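Local coordinates for peptide methionine sulfoxide reductase MsrA (Treponema denticola ATCC 35405, PDB 5FA9), which probably repairs oxidised proteins by reducing both the S and R forms of methionine sulfoxide through fused MsrA and MsrB units, at residues P182-V187 with N287-R292; V187-A192 with G264-G269; E194-S199 with C230-F235; Q245-K250 with E258-T263. The protein carries 2 engineered substitutions. All blocks are in the same frame, centred on the assembly; numbering follows the deposited sequence.

Contact 1. Residues P182-V187 with N287-R292; sequences PIQFSV and NGAALR
The Asn287 side-chain amide carries a methyl group over one face. Val187 CG1 stands above that face, displaced toward CB and the amide nitrogen, with CG1 3.6 Å from Asn287 ND2 and 3.6 Å from Asn287 CB. This is a van der Waals contact, with no hydrogen bond to the valine. The polar atoms are taken by other partners: Asn287 ND2 bonds to Leu268 O, and Asn287 OD1 accepts from Glu194 N. Those two bonds fix the rotation of the amide and so present its face to the valine. Val187 CG1 also rests 4.0 Å from Ala290 CB; it is turned opposite the backbone nitrogen (chi1 164°), which aims it across the contact. The other branch, Val187 CG2, lies 4.2 Å from Ala289 CB.

The Ala289 methyl group points at the helix and meets Ile183 CG1 at 4.1 Å. Gln184 passes on its other flank, CG lying 3.5 Å from Ala289 O. The Gln184 amide oxygen turns back to Lys181 N, so only the aliphatic part of that side chain serves here. No hydrogen bond joins the two segments.

The contact is a small apolar seam between helix 182-190 and the 3-10 turn 288-290. That turn runs directly into strand 291-295, which pairs with strand 208-212. Strand 267-272 touches the seam through His267 and Leu268.

Contact 2. Residues V187-A192 with G264-G269; sequences VTQEKA and GGAHLG
His267 fits against the last turn of helix 182-190 and the loop that follows. The Val187 carbonyl oxygen lies in the plane of the imidazole at its edge, with O 3.1 Å from His267 CD2. The Lys191 methylene covers one ring face in a CH-pi contact, CB being 4.3 Å from the ring centroid. Gly269 N, of the same strand as the histidine, lies toward the rim of the opposite face. Setting the ring opposite its own backbone nitrogen (chi1 170°) swings it into this slot.

The main chain adds one bond across the contact, His267 N to Thr188 O, 3.0 Å and fairly straight at 161°. Next to it Thr188 CB packs on Ala266 CB at 3.8 Å.

Second-shell bonds hold these groups in place. Glu258 OE2 bonds to His267 ND1. Thr188 OG1 is held by Gln184 O of the preceding helical turn and also accepts from Gln189 NE2. Lys191 has positive phi as the chain leaves the helix, which brings its CB over the ring.

With the Val187 and Ala192 oxygens by the CD2 edge and a carboxylate at ND1, the imidazole is held against rotation. The C-H there, probably slightly positive, suits both oxygens.

Contact 3. Residues E194-S199 with C230-F235; sequences ERPFTS and CGWPSF
Arg195 to Thr198 form a type II beta turn, and Phe197, at positive phi, gives its backbone N to Gly231 O at 2.7 Å, in the carbonyl plane on a lone pair. The Phe197 ring then lies flat on Gly231, whose CA sits 3.4 Å above the ring centre. This CH-pi contact is possible because Gly231 has no CB to meet Pro196 or the ring.

Trp232 lies against the loop leading into the turn. Its NE1 donates to Glu194 O at 2.8 Å. The acceptor is in the indole plane, but the donor stands 36° out of the carbonyl plane. Pro196 takes one face of the indole with its CA, and its CG is 3.6 Å from Trp232 CZ2. The Glu194 carboxylate runs nearly coplanar with the indole, OE2 being 3.7 Å from Trp232 CD1.

A water ties the two sides together. It donates to Glu194 OE2 and to Gly231 O (2.7 Å) and accepts from Ser199 N.

The segment 230-235 has the Cys-Gly-Trp-Pro-Ser-Phe sequence familiar in MsrB proteins. Gly231 O takes both a peptide N-H and the water. Gly288 N, Ala289 N and the water converge on the Glu194 carboxylate, which would probably favour its charged form.

Contact 4. Residues Q245-K250 with E258-T263; sequences QYLEDK and EVVSKT
Strands 244-249 and 256-261 form a beta hairpin at one border of the antiparallel sheet of the MsrB unit, where Gln245 pairs with Val260 and Leu247 with Glu258. Both are hydrogen-bonded antiparallel pairs, and Tyr246 with Val259 is the non-hydrogen-bonded pair between them. Gln245 N reaches Val260 O at 2.7 Å, and Val260 N returns to Gln245 O. At the next pair Leu247 N donates to Glu258 O, and Glu258 N to Leu247 O at 2.6 Å.

Gln245, Leu247, Glu258 and Val260 share one face. Leu247 and Glu258 run side by side there, pointing the same way, with Leu247 CD1 3.7 Å from Glu258 OE1. The same methyl meets Val260 CG2 at 4.2 Å, the two side chains crossing at about a right angle. Val260 CG2 also packs on Gln245 CB at 3.7 Å.

Beyond the paired part, Gln245 crosses Lys262 roughly at right angles. Its NE2 comes 3.4 Å from Lys262 CG, an amide against a methylene. The lysine chain is fully extended, and its NZ lies beside a hydroxyl of a bound dithiothreitol, probably from the crystallisation liquor; the approach is so short that the bond is doubtful. Toward the hairpin turn, Asp249 CB sits 3.9 Å from Glu258 CB.

On the opposite face Tyr246 OH bonds to Tyr284 OH, and Val259 packs against strands 267-272 and 283-286.

The peptide groups are tied by four bonds; several polar ends have partners outside the two segments. Asp249 OD1 and Glu258 OE1 stay 5.0 Å apart; partners such as Ser251 for the aspartate and His267 for the glutamate probably ease the repulsion.

In the fold
All four contacts lie in the MsrB unit, on the same side of the chain's centre, and away from the predicted MsrA active-site position, here the engineered Ser11, with its bound dithiane. Contacts 1 and 2 share Val187 and helix 182-190; their centres are about 8 Å apart. Contact 3 lies about 11 Å from contact 1, centre to centre, and Glu194 links them. Contacts 2 and 4, centres about 9 Å apart, meet through neighbouring strands 267-272 and 256-261, where Gly269 O accepts from Val259 N at 2.7 Å. Contacts 3 and 4 do not touch; their centres lie about 18 Å apart on the same sheet. Lys262 alone brings contact 4 to a dithiothreitol pocket.

Contact 1. Residues P182-V187 with N287-R292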
loop_
_atom_site.group_PDB
_atom_site.type_symbol
_atom_site.label_atom_id
_atom_site.label_comp_id
_atom_site.label_asym_id
_atom_site.label_seq_id
_atom_site.Cartn_x
_atom_site.Cartn_y
_atom_site.Cartn_z
ATOM N N PRO B 182 3.540 -36.698 25.805
ATOM C CA PRO B 182 4.644 -35.987 26.465
ATOM C C PRO B 182 5.218 -34.832 25.646
ATOM O O PRO B 182 5.435 -33.752 26.195
ATOM C CB PRO B 182 5.693 -37.084 26.655
ATOM C CG PRO B 182 4.894 -38.324 26.803
ATOM C CD PRO B 182 3.701 -38.162 25.900
ATOM N N ILE B 183 5.453 -35.055 24.358
ATOM C CA ILE B 183 6.008 -34.015 23.498
ATOM C C ILE B 183 5.019 -32.860 23.321
ATOM O O ILE B 183 5.421 -31.703 23.192
ATOM C CB ILE B 183 6.419 -34.581 22.114
ATOM C CG1 ILE B 183 7.118 -33.509 21.274
ATOM C CG2 ILE B 183 5.217 -35.167 21.380
ATOM C CD1 ILE B 183 7.619 -34.011 19.940
ATOM N N GLN B 184 3.726 -33.171 23.342
ATOM C CA GLN B 184 2.694 -32.151 23.199
ATOM C C GLN B 184 2.624 -31.276 24.443
ATOM O O GLN B 184 2.486 -30.057 24.349
ATOM C CB GLN B 184 1.334 -32.794 22.933
ATOM C CG GLN B 184 1.247 -33.546 21.618
ATOM C CD GLN B 184 -0.068 -34.282 21.458
ATOM O OE1 GLN B 184 -0.881 -34.328 22.380
ATOM N NE2 GLN B 184 -0.282 -34.863 20.284
ATOM N N PHE B 185 2.715 -31.908 25.607
ATOM C CA PHE B 185 2.700 -31.187 26.874
ATOM C C PHE B 185 3.971 -30.362 27.039
ATOM O O PHE B 185 3.923 -29.209 27.464
ATOM C CB PHE B 185 2.542 -32.158 28.046
ATOM C CG PHE B 185 2.426 -31.481 29.384
ATOM C CD1 PHE B 185 1.197 -31.048 29.852
ATOM C CD2 PHE B 185 3.546 -31.284 30.177
ATOM C CE1 PHE B 185 1.085 -30.426 31.081
ATOM C CE2 PHE B 185 3.441 -30.663 31.407
ATOM C CZ PHE B 185 2.209 -30.233 31.860
ATOM N N SER B 186 5.106 -30.967 26.702
ATOM C CA SER B 186 6.402 -30.309 26.824
ATOM C C SER B 186 6.481 -29.040 25.979
ATOM O O SER B 186 6.910 -27.993 26.459
ATOM C CB SER B 186 7.526 -31.268 26.427
ATOM O OG SER B 186 7.813 -32.177 27.476
ATOM N N VAL B 187 6.068 -29.141 24.722
ATOM C CA VAL B 187 6.113 -28.003 23.810
ATOM C C VAL B 187 5.184 -26.876 24.256
ATOM O O VAL B 187 5.597 -25.721 24.354
ATOM C CB VAL B 187 5.743 -28.422 22.372
ATOM C CG1 VAL B 187 5.420 -27.201 21.524
ATOM C CG2 VAL B 187 6.872 -29.232 21.746
ATOM N N ASN B 287 5.936 -25.606 16.234
ATOM C CA ASN B 287 6.009 -27.032 16.521
ATOM C C ASN B 287 4.726 -27.740 16.099
ATOM O O ASN B 287 3.627 -27.311 16.453
ATOM C CB ASN B 287 6.272 -27.272 18.010
ATOM C CG ASN B 287 7.580 -26.662 18.477
ATOM O OD1 ASN B 287 8.652 -27.234 18.277
ATOM N ND2 ASN B 287 7.496 -25.498 19.111
ATOM N N GLY B 288 4.871 -28.816 15.332
ATOM C CA GLY B 288 3.733 -29.610 14.908
ATOM C C GLY B 288 2.971 -30.213 16.073
ATOM O O GLY B 288 1.756 -30.397 16.002
ATOM N N ALA B 289 3.693 -30.519 17.147
ATOM C CA ALA B 289 3.101 -31.105 18.344
ATOM C C ALA B 289 2.088 -30.167 18.998
ATOM O O ALA B 289 1.216 -30.606 19.749
ATOM C CB ALA B 289 4.189 -31.481 19.339
ATOM N N ALA B 290 2.214 -28.874 18.714
ATOM C CA ALA B 290 1.313 -27.875 19.277
ATOM C C ALA B 290 0.067 -27.692 18.417
ATOM O O ALA B 290 -0.850 -26.958 18.788
ATOM C CB ALA B 290 2.039 -26.549 19.444
ATOM N N LEU B 291 0.034 -28.358 17.266
ATOM C CA LEU B 291 -1.058 -28.171 16.316
ATOM C C LEU B 291 -1.869 -29.440 16.068
ATOM O O LEU B 291 -1.353 -30.554 16.160
ATOM C CB LEU B 291 -0.513 -27.648 14.985
ATOM C CG LEU B 291 0.327 -26.372 15.046
ATOM C CD1 LEU B 291 0.898 -26.039 13.675
ATOM C CD2 LEU B 291 -0.495 -25.212 15.589
ATOM N N ARG B 292 -3.147 -29.250 15.759
ATOM C CA ARG B 292 -4.015 -30.326 15.298
ATOM C C ARG B 292 -4.603 -29.966 13.937
ATOM O O ARG B 292 -5.330 -28.982 13.812
ATOM C CB ARG B 292 -5.131 -30.591 16.309
ATOM C CG ARG B 292 -6.114 -31.666 15.879
ATOM C CD ARG B 292 -7.148 -31.925 16.964
ATOM N NE ARG B 292 -8.428 -32.366 16.414
ATOM C CZ ARG B 292 -9.534 -31.629 16.420
ATOM N NH1 ARG B 292 -9.518 -30.413 16.949
ATOM N NH2 ARG B 292 -10.656 -32.105 15.899
#

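Contact 2. Residues V187-A192 with G264-G269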
loop_
_atom_site.group_PDB
_atom_site.type_symbol
_atom_site.label_atom_id
_atom_site.label_comp_id
_atom_site.label_asym_id
_atom_site.label_seq_id
_atom_site.Cartn_x
_atom_site.Cartn_y
_atom_site.Cartn_z
ATOM N N VAL B 187 6.068 -29.141 24.722
ATOM C CA VAL B 187 6.113 -28.003 23.810
ATOM C C VAL B 187 5.184 -26.876 24.256
ATOM O O VAL B 187 5.597 -25.721 24.354
ATOM C CB VAL B 187 5.743 -28.422 22.372
ATOM C CG1 VAL B 187 5.420 -27.201 21.524
ATOM C CG2 VAL B 187 6.872 -29.232 21.746
ATOM N N THR B 188 3.933 -27.220 24.541
ATOM C CA THR B 188 2.909 -26.217 24.813
ATOM C C THR B 188 2.963 -25.651 26.231
ATOM O O THR B 188 2.692 -24.469 26.439
ATOM C CB THR B 188 1.497 -26.789 24.572
ATOM O OG1 THR B 188 1.296 -27.937 25.405
ATOM C CG2 THR B 188 1.328 -27.190 23.114
ATOM N N GLN B 189 3.314 -26.488 27.202
ATOM C CA GLN B 189 3.262 -26.075 28.603
ATOM C C GLN B 189 4.637 -25.807 29.210
ATOM O O GLN B 189 4.740 -25.179 30.264
ATOM C CB GLN B 189 2.531 -27.131 29.435
ATOM C CG GLN B 189 1.150 -27.488 28.910
ATOM C CD GLN B 189 0.270 -26.270 28.712
ATOM O OE1 GLN B 189 0.037 -25.500 29.642
ATOM N NE2 GLN B 189 -0.224 -26.090 27.492
ATOM N N GLU B 190 5.691 -26.278 28.550
ATOM C CA GLU B 190 7.042 -26.112 29.077
ATOM C C GLU B 190 7.973 -25.442 28.069
ATOM O O GLU B 190 9.191 -25.466 28.234
ATOM C CB GLU B 190 7.618 -27.467 29.496
ATOM C CG GLU B 190 6.799 -28.191 30.553
ATOM C CD GLU B 190 7.287 -29.603 30.802
ATOM O OE1 GLU B 190 8.124 -30.091 30.013
ATOM O OE2 GLU B 190 6.836 -30.227 31.785
ATOM N N LYS B 191 7.385 -24.855 27.029
ATOM C CA LYS B 191 8.124 -24.127 25.994
ATOM C C LYS B 191 9.216 -24.959 25.325
ATOM O O LYS B 191 10.207 -24.410 24.840
ATOM C CB LYS B 191 8.753 -22.856 26.575
ATOM C CG LYS B 191 7.802 -21.967 27.351
ATOM C CD LYS B 191 8.507 -20.696 27.796
ATOM C CE LYS B 191 7.848 -20.089 29.022
ATOM N NZ LYS B 191 8.747 -19.112 29.696
ATOM N N ALA B 192 9.041 -26.275 25.294
ATOM C CA ALA B 192 10.020 -27.147 24.657
ATOM C C ALA B 192 9.970 -27.003 23.141
ATOM O O ALA B 192 9.058 -26.382 22.595
ATOM C CB ALA B 192 9.792 -28.594 25.060
ATOM N N GLY B 264 -5.266 -19.714 24.406
ATOM C CA GLY B 264 -4.595 -20.735 25.190
ATOM C C GLY B 264 -3.516 -20.194 26.111
ATOM O O GLY B 264 -3.589 -20.352 27.330
ATOM N N GLY B 265 -2.514 -19.549 25.525
ATOM C CA GLY B 265 -1.338 -19.131 26.265
ATOM C C GLY B 265 -0.225 -20.134 26.041
ATOM O O GLY B 265 0.907 -19.941 26.482
ATOM N N ALA B 266 -0.562 -21.211 25.339
ATOM C CA ALA B 266 0.379 -22.291 25.069
ATOM C C ALA B 266 1.493 -21.850 24.129
ATOM O O ALA B 266 1.267 -21.077 23.198
ATOM C CB ALA B 266 -0.355 -23.492 24.490
ATOM N N HIS B 267 2.699 -22.348 24.383
ATOM C CA HIS B 267 3.844 -22.069 23.526
ATOM C C HIS B 267 3.688 -22.759 22.175
ATOM O O HIS B 267 3.365 -23.944 22.107
ATOM C CB HIS B 267 5.142 -22.517 24.201
ATOM C CG HIS B 267 6.335 -22.483 23.297
ATOM N ND1 HIS B 267 6.960 -21.312 22.932
ATOM C CD2 HIS B 267 7.014 -23.481 22.683
ATOM C CE1 HIS B 267 7.976 -21.587 22.132
ATOM N NE2 HIS B 267 8.030 -22.896 21.965
ATOM N N LEU B 268 3.921 -22.010 21.103
ATOM C CA LEU B 268 3.772 -22.542 19.755
ATOM C C LEU B 268 5.114 -22.625 19.038
ATOM O O LEU B 268 5.410 -23.612 18.364
ATOM C CB LEU B 268 2.798 -21.683 18.949
ATOM C CG LEU B 268 1.413 -21.499 19.570
ATOM C CD1 LEU B 268 0.552 -20.607 18.694
ATOM C CD2 LEU B 268 0.741 -22.844 19.799
ATOM N N GLY B 269 5.924 -21.582 19.189
ATOM C CA GLY B 269 7.228 -21.533 18.556
ATOM C C GLY B 269 7.774 -20.122 18.483
ATOM O O GLY B 269 7.605 -19.334 19.414
#

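Contact 3. Residues E194-S199 with C230-F235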
loop_
_atom_site.group_PDB
_atom_site.type_symbol
_atom_site.label_atom_id
_atom_site.label_comp_id
_atom_site.label_asym_id
_atom_site.label_seq_id
_atom_site.Cartn_x
_atom_site.Cartn_y
_atom_site.Cartn_z
ATOM N N GLU B 194 10.322 -29.427 19.654
ATOM C CA GLU B 194 10.452 -30.732 19.021
ATOM C C GLU B 194 11.664 -30.740 18.095
ATOM O O GLU B 194 12.023 -29.707 17.528
ATOM C CB GLU B 194 9.178 -31.079 18.247
ATOM C CG GLU B 194 8.951 -30.211 17.016
ATOM C CD GLU B 194 7.594 -30.436 16.374
ATOM O OE1 GLU B 194 6.718 -31.045 17.023
ATOM O OE2 GLU B 194 7.402 -29.995 15.221
ATOM N N ARG B 195 12.298 -31.898 17.945
ATOM C CA ARG B 195 13.463 -31.996 17.077
ATOM C C ARG B 195 13.025 -31.867 15.623
ATOM O O ARG B 195 11.942 -32.323 15.256
ATOM C CB ARG B 195 14.223 -33.308 17.303
ATOM C CG ARG B 195 14.062 -33.894 18.696
ATOM C CD ARG B 195 14.892 -35.156 18.882
ATOM N NE ARG B 195 14.923 -36.008 17.696
ATOM C CZ ARG B 195 16.006 -36.197 16.947
ATOM N NH1 ARG B 195 17.144 -35.591 17.258
ATOM N NH2 ARG B 195 15.951 -36.989 15.888
ATOM N N PRO B 196 13.860 -31.214 14.797
ATOM C CA PRO B 196 13.571 -30.946 13.383
ATOM C C PRO B 196 13.171 -32.188 12.585
ATOM O O PRO B 196 13.681 -33.277 12.849
ATOM C CB PRO B 196 14.891 -30.378 12.858
ATOM C CG PRO B 196 15.555 -29.792 14.041
ATOM C CD PRO B 196 15.130 -30.604 15.228
ATOM N N PHE B 197 12.250 -32.006 11.640
ATOM C CA PHE B 197 11.833 -33.047 10.697
ATOM C C PHE B 197 11.166 -34.252 11.363
ATOM O O PHE B 197 11.018 -35.304 10.740
ATOM C CB PHE B 197 13.031 -33.524 9.863
ATOM C CG PHE B 197 13.761 -32.417 9.155
ATOM C CD1 PHE B 197 13.326 -31.956 7.924
ATOM C CD2 PHE B 197 14.890 -31.845 9.718
ATOM C CE1 PHE B 197 14.000 -30.938 7.272
ATOM C CE2 PHE B 197 15.566 -30.828 9.072
ATOM C CZ PHE B 197 15.121 -30.374 7.847
ATOM N N THR B 198 10.761 -34.103 12.619
ATOM C CA THR B 198 10.136 -35.204 13.348
ATOM C C THR B 198 8.613 -35.145 13.300
ATOM O O THR B 198 7.942 -36.167 13.438
ATOM C CB THR B 198 10.580 -35.234 14.823
ATOM O OG1 THR B 198 10.269 -33.982 15.446
ATOM C CG2 THR B 198 12.075 -35.494 14.923
ATOM N N SER B 199 8.068 -33.948 13.106
ATOM C CA SER B 199 6.620 -33.776 13.076
ATOM C C SER B 199 6.020 -34.236 11.754
ATOM O O SER B 199 6.618 -34.058 10.691
ATOM C CB SER B 199 6.248 -32.315 13.330
ATOM O OG SER B 199 4.844 -32.137 13.269
ATOM N N CYS B 230 13.689 -25.951 7.447
ATOM C CA CYS B 230 14.324 -25.931 8.760
ATOM C C CYS B 230 13.815 -27.052 9.664
ATOM O O CYS B 230 14.238 -27.171 10.813
ATOM C CB CYS B 230 14.106 -24.575 9.435
ATOM S SG CYS B 230 14.874 -23.186 8.568
ATOM N N GLY B 231 12.911 -27.872 9.140
ATOM C CA GLY B 231 12.437 -29.041 9.860
ATOM C C GLY B 231 11.175 -28.837 10.677
ATOM O O GLY B 231 10.681 -29.774 11.302
ATOM N N TRP B 232 10.650 -27.616 10.678
ATOM C CA TRP B 232 9.414 -27.326 11.397
ATOM C C TRP B 232 8.344 -26.776 10.463
ATOM O O TRP B 232 8.664 -26.140 9.459
ATOM C CB TRP B 232 9.665 -26.329 12.533
ATOM C CG TRP B 232 10.572 -26.841 13.607
ATOM C CD1 TRP B 232 10.265 -27.757 14.571
ATOM C CD2 TRP B 232 11.929 -26.447 13.844
ATOM N NE1 TRP B 232 11.353 -27.968 15.384
ATOM C CE2 TRP B 232 12.385 -27.176 14.960
ATOM C CE3 TRP B 232 12.802 -25.556 13.215
ATOM C CZ2 TRP B 232 13.677 -27.038 15.462
ATOM C CZ3 TRP B 232 14.085 -25.421 13.716
ATOM C CH2 TRP B 232 14.511 -26.158 14.827
ATOM N N PRO B 233 7.066 -27.039 10.785
ATOM C CA PRO B 233 5.944 -26.408 10.083
ATOM C C PRO B 233 6.085 -24.890 10.064
ATOM O O PRO B 233 6.177 -24.269 11.123
ATOM C CB PRO B 233 4.731 -26.840 10.907
ATOM C CG PRO B 233 5.132 -28.148 11.491
ATOM C CD PRO B 233 6.611 -28.048 11.758
ATOM N N SER B 234 6.102 -24.303 8.872
ATOM C CA SER B 234 6.345 -22.873 8.732
ATOM C C SER B 234 5.193 -22.169 8.026
ATOM O O SER B 234 4.654 -22.671 7.040
ATOM C CB SER B 234 7.652 -22.628 7.976
ATOM O OG SER B 234 8.745 -23.236 8.640
ATOM N N PHE B 235 4.824 -21.002 8.541
ATOM C CA PHE B 235 3.717 -20.231 7.988
ATOM C C PHE B 235 4.130 -18.780 7.757
ATOM O O PHE B 235 5.038 -18.271 8.415
ATOM C CB PHE B 235 2.502 -20.295 8.916
ATOM C CG PHE B 235 2.021 -21.691 9.192
ATOM C CD1 PHE B 235 2.532 -22.418 10.254
ATOM C CD2 PHE B 235 1.055 -22.277 8.389
ATOM C CE1 PHE B 235 2.092 -23.704 10.509
ATOM C CE2 PHE B 235 0.611 -23.562 8.640
ATOM C CZ PHE B 235 1.130 -24.276 9.702
HETATM O O HOH W 1 9.239 -31.063 13.177
#

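Contact 4. Residues Q245-K250 with E258-T263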
loop_
_atom_site.group_PDB
_atom_site.type_symbol
_atom_site.label_atom_id
_atom_site.label_comp_id
_atom_site.label_asym_id
_atom_site.label_seq_id
_atom_site.Cartn_x
_atom_site.Cartn_y
_atom_site.Cartn_z
ATOM N N GLN B 245 -0.157 -14.202 20.185
ATOM C CA GLN B 245 0.454 -13.136 20.969
ATOM C C GLN B 245 1.968 -13.277 20.877
ATOM O O GLN B 245 2.488 -14.387 20.763
ATOM C CB GLN B 245 -0.004 -13.182 22.429
ATOM C CG GLN B 245 -1.234 -12.339 22.725
ATOM C CD GLN B 245 -1.709 -12.484 24.158
ATOM O OE1 GLN B 245 -1.137 -13.244 24.940
ATOM N NE2 GLN B 245 -2.757 -11.748 24.512
ATOM N N TYR B 246 2.677 -12.155 20.923
ATOM C CA TYR B 246 4.121 -12.172 20.725
ATOM C C TYR B 246 4.860 -11.777 21.996
ATOM O O TYR B 246 4.457 -10.850 22.700
ATOM C CB TYR B 246 4.512 -11.243 19.574
ATOM C CG TYR B 246 3.769 -11.523 18.286
ATOM C CD1 TYR B 246 2.559 -10.900 18.011
ATOM C CD2 TYR B 246 4.275 -12.414 17.348
ATOM C CE1 TYR B 246 1.874 -11.152 16.838
ATOM C CE2 TYR B 246 3.596 -12.673 16.170
ATOM C CZ TYR B 246 2.396 -12.040 15.922
ATOM O OH TYR B 246 1.716 -12.293 14.752
ATOM N N LEU B 247 5.945 -12.488 22.286
ATOM C CA LEU B 247 6.732 -12.222 23.483
ATOM C C LEU B 247 8.220 -12.155 23.172
ATOM O O LEU B 247 8.756 -12.993 22.446
ATOM C CB LEU B 247 6.475 -13.294 24.544
ATOM C CG LEU B 247 5.072 -13.356 25.148
ATOM C CD1 LEU B 247 4.954 -14.533 26.105
ATOM C CD2 LEU B 247 4.734 -12.052 25.853
ATOM N N GLU B 248 8.872 -11.138 23.723
ATOM C CA GLU B 248 10.323 -11.038 23.710
ATOM C C GLU B 248 10.937 -12.290 24.323
ATOM O O GLU B 248 10.560 -12.691 25.423
ATOM C CB GLU B 248 10.778 -9.797 24.482
ATOM C CG GLU B 248 9.728 -8.692 24.564
ATOM C CD GLU B 248 8.742 -8.909 25.702
ATOM O OE1 GLU B 248 8.853 -9.941 26.398
ATOM O OE2 GLU B 248 7.856 -8.050 25.896
ATOM N N ASP B 249 11.878 -12.908 23.620
ATOM C CA ASP B 249 12.510 -14.124 24.121
ATOM C C ASP B 249 14.010 -14.138 23.849
ATOM O O ASP B 249 14.441 -14.241 22.698
ATOM C CB ASP B 249 11.853 -15.359 23.503
ATOM C CG ASP B 249 12.473 -16.654 23.992
ATOM O OD1 ASP B 249 12.617 -16.816 25.221
ATOM O OD2 ASP B 249 12.817 -17.507 23.147
ATOM N N LYS B 250 14.803 -14.039 24.912
ATOM C CA LYS B 250 16.256 -14.059 24.779
ATOM C C LYS B 250 16.853 -15.403 25.189
ATOM O O LYS B 250 18.022 -15.485 25.565
ATOM C CB LYS B 250 16.896 -12.931 25.590
ATOM C CG LYS B 250 16.204 -11.590 25.421
ATOM C CD LYS B 250 17.160 -10.440 25.695
ATOM C CE LYS B 250 16.409 -9.144 25.940
ATOM N NZ LYS B 250 15.117 -9.389 26.642
ATOM N N GLU B 258 8.932 -14.957 20.697
ATOM C CA GLU B 258 8.183 -16.174 20.976
ATOM C C GLU B 258 6.728 -16.032 20.546
ATOM O O GLU B 258 6.092 -15.009 20.799
ATOM C CB GLU B 258 8.261 -16.520 22.464
ATOM C CG GLU B 258 7.431 -17.729 22.869
ATOM C CD GLU B 258 7.365 -17.915 24.372
ATOM O OE1 GLU B 258 7.586 -16.929 25.105
ATOM O OE2 GLU B 258 7.089 -19.047 24.820
ATOM N N VAL B 259 6.208 -17.067 19.896
ATOM C CA VAL B 259 4.815 -17.087 19.469
ATOM C C VAL B 259 3.970 -17.934 20.413
ATOM O O VAL B 259 4.255 -19.112 20.627
ATOM C CB VAL B 259 4.671 -17.632 18.036
ATOM C CG1 VAL B 259 3.207 -17.698 17.638
ATOM C CG2 VAL B 259 5.456 -16.771 17.062
ATOM N N VAL B 260 2.930 -17.327 20.977
ATOM C CA VAL B 260 2.040 -18.025 21.899
ATOM C C VAL B 260 0.579 -17.793 21.526
ATOM O O VAL B 260 0.226 -16.743 20.988
ATOM C CB VAL B 260 2.266 -17.585 23.366
ATOM C CG1 VAL B 260 3.666 -17.963 23.832
ATOM C CG2 VAL B 260 2.031 -16.089 23.524
ATOM N N SER B 261 -0.262 -18.786 21.798
ATOM C CA SER B 261 -1.692 -18.666 21.546
ATOM C C SER B 261 -2.284 -17.580 22.433
ATOM O O SER B 261 -2.037 -17.556 23.636
ATOM C CB SER B 261 -2.401 -19.999 21.797
ATOM O OG SER B 261 -1.922 -21.007 20.924
ATOM N N LYS B 262 -3.056 -16.676 21.840
ATOM C CA LYS B 262 -3.643 -15.583 22.604
ATOM C C LYS B 262 -4.678 -16.099 23.596
ATOM O O LYS B 262 -4.760 -15.620 24.727
ATOM C CB LYS B 262 -4.279 -14.547 21.677
ATOM C CG LYS B 262 -4.861 -13.361 22.426
ATOM C CD LYS B 262 -5.279 -12.243 21.496
ATOM C CE LYS B 262 -5.702 -11.022 22.293
ATOM N NZ LYS B 262 -5.536 -9.766 21.515
ATOM N N THR B 263 -5.463 -17.081 23.168
ATOM C CA THR B 263 -6.490 -17.660 24.023
ATOM C C THR B 263 -5.883 -18.683 24.975
ATOM O O THR B 263 -5.978 -18.544 26.194
ATOM C CB THR B 263 -7.603 -18.328 23.199
ATOM O OG1 THR B 263 -8.277 -17.339 22.412
ATOM C CG2 THR B 263 -8.607 -19.008 24.116
#